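Local coordinates for hypothetical protein PA3008 (Pseudomonas aeruginosa, PDB 1OFU) that probably halts cell division during the SOS response by binding the tubulin-like protein FtsZ and preventing its polymerisation into the Z ring, at residues S28-P41 with G54-K66. Numbering follows the deposited sequence.
Sequences SEEQDARWLTLIAP and GLNRERILLLQAK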
loop_
_atom_site.group_PDB
_atom_site.type_symbol
_atom_site.label_atom_id
_atom_site.label_comp_id
_atom_site.label_asym_id
_atom_site.label_seq_id
_atom_site.Cartn_x
_atom_site.Cartn_y
_atom_site.Cartn_z
ATOM N N SER D 28 -2.313 -7.323 5.008
ATOM C CA SER D 28 -1.461 -7.934 6.019
ATOM C C SER D 28 -1.186 -7.001 7.197
ATOM O O SER D 28 -0.758 -7.450 8.263
ATOM C CB SER D 28 -0.135 -8.389 5.403
ATOM O OG SER D 28 0.715 -7.293 5.123
ATOM N N GLU D 29 -1.443 -5.709 7.015
ATOM C CA GLU D 29 -1.198 -4.731 8.074
ATOM C C GLU D 29 -2.469 -4.241 8.774
ATOM O O GLU D 29 -2.412 -3.303 9.567
ATOM C CB GLU D 29 -0.458 -3.515 7.507
ATOM C CG GLU D 29 0.892 -3.807 6.852
ATOM C CD GLU D 29 1.988 -4.157 7.852
ATOM O OE1 GLU D 29 1.762 -4.025 9.075
ATOM O OE2 GLU D 29 3.085 -4.555 7.408
ATOM N N GLU D 30 -3.608 -4.869 8.487
ATOM C CA GLU D 30 -4.879 -4.457 9.085
ATOM C C GLU D 30 -4.852 -4.187 10.589
ATOM O O GLU D 30 -4.258 -4.934 11.363
ATOM C CB GLU D 30 -5.970 -5.487 8.775
ATOM C CG GLU D 30 -6.712 -5.208 7.481
ATOM C CD GLU D 30 -7.485 -3.897 7.527
ATOM O OE1 GLU D 30 -8.002 -3.467 6.473
ATOM O OE2 GLU D 30 -7.581 -3.297 8.620
ATOM N N GLN D 31 -5.513 -3.111 10.998
ATOM C CA GLN D 31 -5.565 -2.747 12.408
ATOM C C GLN D 31 -6.232 -3.836 13.249
ATOM O O GLN D 31 -5.852 -4.050 14.397
ATOM C CB GLN D 31 -6.290 -1.407 12.574
ATOM C CG GLN D 31 -5.560 -0.250 11.894
ATOM C CD GLN D 31 -6.243 1.092 12.088
ATOM O OE1 GLN D 31 -7.391 1.287 11.681
ATOM N NE2 GLN D 31 -5.533 2.033 12.708
ATOM N N ASP D 32 -7.217 -4.529 12.680
ATOM C CA ASP D 32 -7.894 -5.606 13.399
ATOM C C ASP D 32 -6.857 -6.676 13.745
ATOM O O ASP D 32 -6.331 -7.347 12.857
ATOM C CB ASP D 32 -9.009 -6.208 12.532
ATOM C CG ASP D 32 -9.705 -7.382 13.203
ATOM O OD1 ASP D 32 -10.728 -7.860 12.663
ATOM O OD2 ASP D 32 -9.226 -7.833 14.268
ATOM N N ALA D 33 -6.577 -6.828 15.037
ATOM C CA ALA D 33 -5.582 -7.783 15.531
ATOM C C ALA D 33 -5.890 -9.259 15.264
ATOM O O ALA D 33 -6.003 -10.068 16.188
ATOM C CB ALA D 33 -5.357 -7.562 17.028
ATOM N N ARG D 34 -6.015 -9.603 13.990
ATOM C CA ARG D 34 -6.283 -10.974 13.595
ATOM C C ARG D 34 -5.444 -11.317 12.372
ATOM O O ARG D 34 -4.727 -10.467 11.837
ATOM C CB ARG D 34 -7.768 -11.166 13.291
ATOM C CG ARG D 34 -8.643 -11.221 14.530
ATOM C CD ARG D 34 -10.060 -11.627 14.175
ATOM N NE ARG D 34 -10.771 -10.567 13.465
ATOM C CZ ARG D 34 -12.005 -10.694 12.986
ATOM N NH1 ARG D 34 -12.580 -9.679 12.358
ATOM N NH2 ARG D 34 -12.662 -11.836 13.131
ATOM N N TRP D 35 -5.542 -12.564 11.929
ATOM C CA TRP D 35 -4.771 -13.019 10.785
ATOM C C TRP D 35 -5.345 -12.599 9.447
ATOM O O TRP D 35 -6.527 -12.279 9.314
ATOM C CB TRP D 35 -4.717 -14.549 10.713
ATOM C CG TRP D 35 -4.065 -15.293 11.825
ATOM C CD1 TRP D 35 -4.680 -16.134 12.716
ATOM C CD2 TRP D 35 -2.663 -15.392 12.083
ATOM N NE1 TRP D 35 -3.742 -16.758 13.502
ATOM C CE2 TRP D 35 -2.497 -16.322 13.137
ATOM C CE3 TRP D 35 -1.529 -14.792 11.523
ATOM C CZ2 TRP D 35 -1.239 -16.664 13.640
ATOM C CZ3 TRP D 35 -0.275 -15.136 12.024
ATOM C CH2 TRP D 35 -0.144 -16.064 13.072
ATOM N N LEU D 36 -4.466 -12.635 8.456
ATOM C CA LEU D 36 -4.827 -12.430 7.073
ATOM C C LEU D 36 -4.628 -13.883 6.646
ATOM O O LEU D 36 -3.511 -14.401 6.706
ATOM C CB LEU D 36 -3.819 -11.545 6.331
ATOM C CG LEU D 36 -3.950 -11.697 4.804
ATOM C CD1 LEU D 36 -5.388 -11.406 4.388
ATOM C CD2 LEU D 36 -2.982 -10.774 4.085
ATOM N N THR D 37 -5.697 -14.568 6.269
ATOM C CA THR D 37 -5.546 -15.953 5.856
ATOM C C THR D 37 -5.754 -16.102 4.368
ATOM O O THR D 37 -6.776 -15.675 3.824
ATOM C CB THR D 37 -6.524 -16.871 6.604
ATOM O OG1 THR D 37 -6.220 -16.827 7.999
ATOM C CG2 THR D 37 -6.402 -18.308 6.112
ATOM N N LEU D 38 -4.759 -16.697 3.716
ATOM C CA LEU D 38 -4.791 -16.936 2.285
ATOM C C LEU D 38 -5.058 -18.428 2.107
ATOM O O LEU D 38 -4.349 -19.261 2.676
ATOM C CB LEU D 38 -3.439 -16.568 1.660
ATOM C CG LEU D 38 -2.840 -15.194 1.986
ATOM C CD1 LEU D 38 -1.538 -15.009 1.193
ATOM C CD2 LEU D 38 -3.833 -14.089 1.635
ATOM N N ILE D 39 -6.074 -18.776 1.323
ATOM C CA ILE D 39 -6.393 -20.179 1.129
ATOM C C ILE D 39 -6.168 -20.713 -0.275
ATOM O O ILE D 39 -6.801 -20.278 -1.242
ATOM C CB ILE D 39 -7.833 -20.465 1.576
ATOM C CG1 ILE D 39 -7.929 -20.226 3.088
ATOM C CG2 ILE D 39 -8.234 -21.887 1.191
ATOM C CD1 ILE D 39 -9.218 -20.651 3.719
ATOM N N ALA D 40 -5.246 -21.669 -0.367
ATOM C CA ALA D 40 -4.896 -22.315 -1.622
ATOM C C ALA D 40 -4.639 -21.330 -2.755
ATOM O O ALA D 40 -5.258 -21.418 -3.814
ATOM C CB ALA D 40 -5.997 -23.301 -2.023
ATOM N N PRO D 41 -3.727 -20.368 -2.545
ATOM C CA PRO D 41 -3.431 -19.396 -3.601
ATOM C C PRO D 41 -2.685 -20.112 -4.722
ATOM O O PRO D 41 -2.147 -21.195 -4.514
ATOM C CB PRO D 41 -2.555 -18.376 -2.889
ATOM C CG PRO D 41 -1.807 -19.226 -1.912
ATOM C CD PRO D 41 -2.906 -20.104 -1.351
ATOM N N GLY D 54 6.588 -7.727 0.411
ATOM C CA GLY D 54 6.602 -6.933 1.628
ATOM C C GLY D 54 5.455 -7.145 2.598
ATOM O O GLY D 54 5.191 -6.278 3.431
ATOM N N LEU D 55 4.763 -8.278 2.520
ATOM C CA LEU D 55 3.659 -8.511 3.444
ATOM C C LEU D 55 4.199 -8.669 4.865
ATOM O O LEU D 55 5.356 -9.035 5.062
ATOM C CB LEU D 55 2.874 -9.778 3.071
ATOM C CG LEU D 55 2.390 -10.039 1.642
ATOM C CD1 LEU D 55 1.191 -10.968 1.707
ATOM C CD2 LEU D 55 2.002 -8.750 0.953
ATOM N N ASN D 56 3.359 -8.382 5.852
ATOM C CA ASN D 56 3.752 -8.515 7.249
ATOM C C ASN D 56 3.839 -10.014 7.563
ATOM O O ASN D 56 2.828 -10.703 7.715
ATOM C CB ASN D 56 2.724 -7.814 8.146
ATOM C CG ASN D 56 3.121 -7.818 9.612
ATOM O OD1 ASN D 56 2.515 -7.124 10.430
ATOM N ND2 ASN D 56 4.133 -8.606 9.953
ATOM N N ARG D 57 5.068 -10.505 7.638
ATOM C CA ARG D 57 5.350 -11.911 7.885
ATOM C C ARG D 57 4.852 -12.477 9.202
ATOM O O ARG D 57 4.831 -13.689 9.378
ATOM C CB ARG D 57 6.851 -12.144 7.786
ATOM C CG ARG D 57 7.449 -11.594 6.516
ATOM C CD ARG D 57 8.955 -11.685 6.531
ATOM N NE ARG D 57 9.514 -11.102 5.323
ATOM C CZ ARG D 57 10.769 -11.272 4.926
ATOM N NH1 ARG D 57 11.189 -10.699 3.806
ATOM N NH2 ARG D 57 11.600 -12.022 5.646
ATOM N N GLU D 58 4.454 -11.621 10.131
ATOM C CA GLU D 58 3.989 -12.119 11.419
ATOM C C GLU D 58 2.476 -12.156 11.517
ATOM O O GLU D 58 1.932 -12.613 12.521
ATOM C CB GLU D 58 4.537 -11.250 12.556
ATOM C CG GLU D 58 6.054 -11.114 12.578
ATOM C CD GLU D 58 6.761 -12.422 12.893
ATOM O OE1 GLU D 58 8.008 -12.466 12.798
ATOM O OE2 GLU D 58 6.072 -13.406 13.240
ATOM N N ARG D 59 1.787 -11.694 10.479
ATOM C CA ARG D 59 0.331 -11.648 10.547
ATOM C C ARG D 59 -0.367 -12.378 9.418
ATOM O O ARG D 59 -1.557 -12.171 9.178
ATOM C CB ARG D 59 -0.123 -10.190 10.570
ATOM C CG ARG D 59 0.637 -9.338 11.572
ATOM C CD ARG D 59 -0.054 -8.011 11.736
ATOM N NE ARG D 59 -1.487 -8.221 11.920
ATOM C CZ ARG D 59 -2.403 -7.272 11.790
ATOM N NH1 ARG D 59 -3.686 -7.560 11.977
ATOM N NH2 ARG D 59 -2.035 -6.037 11.470
ATOM N N ILE D 60 0.374 -13.238 8.730
ATOM C CA ILE D 60 -0.184 -13.979 7.617
ATOM C C ILE D 60 -0.146 -15.476 7.848
ATOM O O ILE D 60 0.806 -16.009 8.410
ATOM C CB ILE D 60 0.575 -13.657 6.318
ATOM C CG1 ILE D 60 0.343 -12.196 5.955
ATOM C CG2 ILE D 60 0.127 -14.583 5.181
ATOM C CD1 ILE D 60 1.183 -11.732 4.805
ATOM N N LEU D 61 -1.204 -16.141 7.405
ATOM C CA LEU D 61 -1.328 -17.582 7.508
ATOM C C LEU D 61 -1.679 -18.030 6.097
ATOM O O LEU D 61 -2.610 -17.498 5.482
ATOM C CB LEU D 61 -2.445 -17.954 8.489
ATOM C CG LEU D 61 -2.039 -18.824 9.679
ATOM C CD1 LEU D 61 -0.852 -18.207 10.393
ATOM C CD2 LEU D 61 -3.214 -18.975 10.624
ATOM N N LEU D 62 -0.911 -18.977 5.569
ATOM C CA LEU D 62 -1.146 -19.486 4.225
ATOM C C LEU D 62 -1.497 -20.963 4.353
ATOM O O LEU D 62 -0.677 -21.764 4.804
ATOM C CB LEU D 62 0.115 -19.303 3.377
ATOM C CG LEU D 62 0.049 -19.490 1.859
ATOM C CD1 LEU D 62 1.464 -19.407 1.306
ATOM C CD2 LEU D 62 -0.566 -20.832 1.492
ATOM N N LEU D 63 -2.717 -21.322 3.960
ATOM C CA LEU D 63 -3.163 -22.710 4.053
ATOM C C LEU D 63 -3.352 -23.321 2.676
ATOM O O LEU D 63 -3.728 -22.634 1.727
ATOM C CB LEU D 63 -4.485 -22.794 4.816
ATOM C CG LEU D 63 -4.596 -22.015 6.126
ATOM C CD1 LEU D 63 -5.964 -22.275 6.739
ATOM C CD2 LEU D 63 -3.485 -22.427 7.086
ATOM N N GLN D 64 -3.097 -24.620 2.570
ATOM C CA GLN D 64 -3.257 -25.315 1.302
ATOM C C GLN D 64 -4.509 -26.175 1.286
ATOM O O GLN D 64 -5.094 -26.461 2.330
ATOM C CB GLN D 64 -2.031 -26.182 1.008
ATOM C CG GLN D 64 -0.907 -25.435 0.316
ATOM C CD GLN D 64 -1.403 -24.648 -0.887
ATOM O OE1 GLN D 64 -2.248 -25.127 -1.653
ATOM N NE2 GLN D 64 -0.877 -23.437 -1.063
ATOM N N ALA D 65 -4.914 -26.574 0.085
ATOM C CA ALA D 65 -6.093 -27.408 -0.118
ATOM C C ALA D 65 -5.865 -28.192 -1.405
ATOM O O ALA D 65 -5.261 -27.678 -2.343
ATOM C CB ALA D 65 -7.334 -26.540 -0.240
ATOM N N LYS D 66 -6.348 -29.430 -1.452
ATOM C CA LYS D 66 -6.155 -30.275 -2.629
ATOM C C LYS D 66 -6.898 -29.817 -3.881
ATOM O O LYS D 66 -6.387 -29.962 -4.992
ATOM C CB LYS D 66 -6.532 -31.726 -2.311
ATOM C CG LYS D 66 -7.953 -31.921 -1.817
ATOM C CD LYS D 66 -8.295 -33.401 -1.691
ATOM C CE LYS D 66 -7.365 -34.113 -0.713
ATOM N NZ LYS D 66 -7.715 -35.555 -0.563
#
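L38 N bonds L61 O at 2.9 Å, one of five backbone hydrogen bonds that join L36-A40 to R59-L63, along and just beyond the parallel strands 35-39 and 60-63. Each bond uses an N-H or C=O of L36, L38 or A40 on one side and of R59, L61 or L63 on the other. Leucine, isoleucine and threonine, branched and mostly apolar, suit such a buried pair. L36 and I60 lie side by side on one face, where L36 CD2 is 4.1 Å from I60 CG1. The other face carries T37, whose methyl CG2 packs 4.0 Å from L63 CD1 while its hydroxyl bonds to S84.

The L61 methyl CD1 sits over the six-membered ring of W35, 3.4 Å from its centroid and 6° off the ring normal, a CH-pi contact; the backbone of R59 meets the edge of the indole.

Polar side chains tie together the parts of the chain leading into the two strands. R59, long enough to span the gap, bends at chi3 (47°) and thereby brings its guanidinium among backbone carbonyls of the loop leading into strand 35-39: NH1 bonds R34 O at 3.1 Å and E30 O at 2.8 Å, the latter in the guanidinium plane. These bonds probably help hold the loop's shape. The small S28 lets its OG accept an almost straight bond from N56 N (3.0 Å, 174°) while also bonding R25 O in helix 13-28.

The two strands belong to a beta-alpha-beta crossover through helix 47-52, which packs against L55 and L62. Strand 84-89 flanks 35-39 on its other side, leaving 60-63 outermost in this chain's sheet; helix 68-80 covers I39 and L63, while L62, in an FtsZ-binding region, makes backbone hydrogen bonds to a chain of another protein.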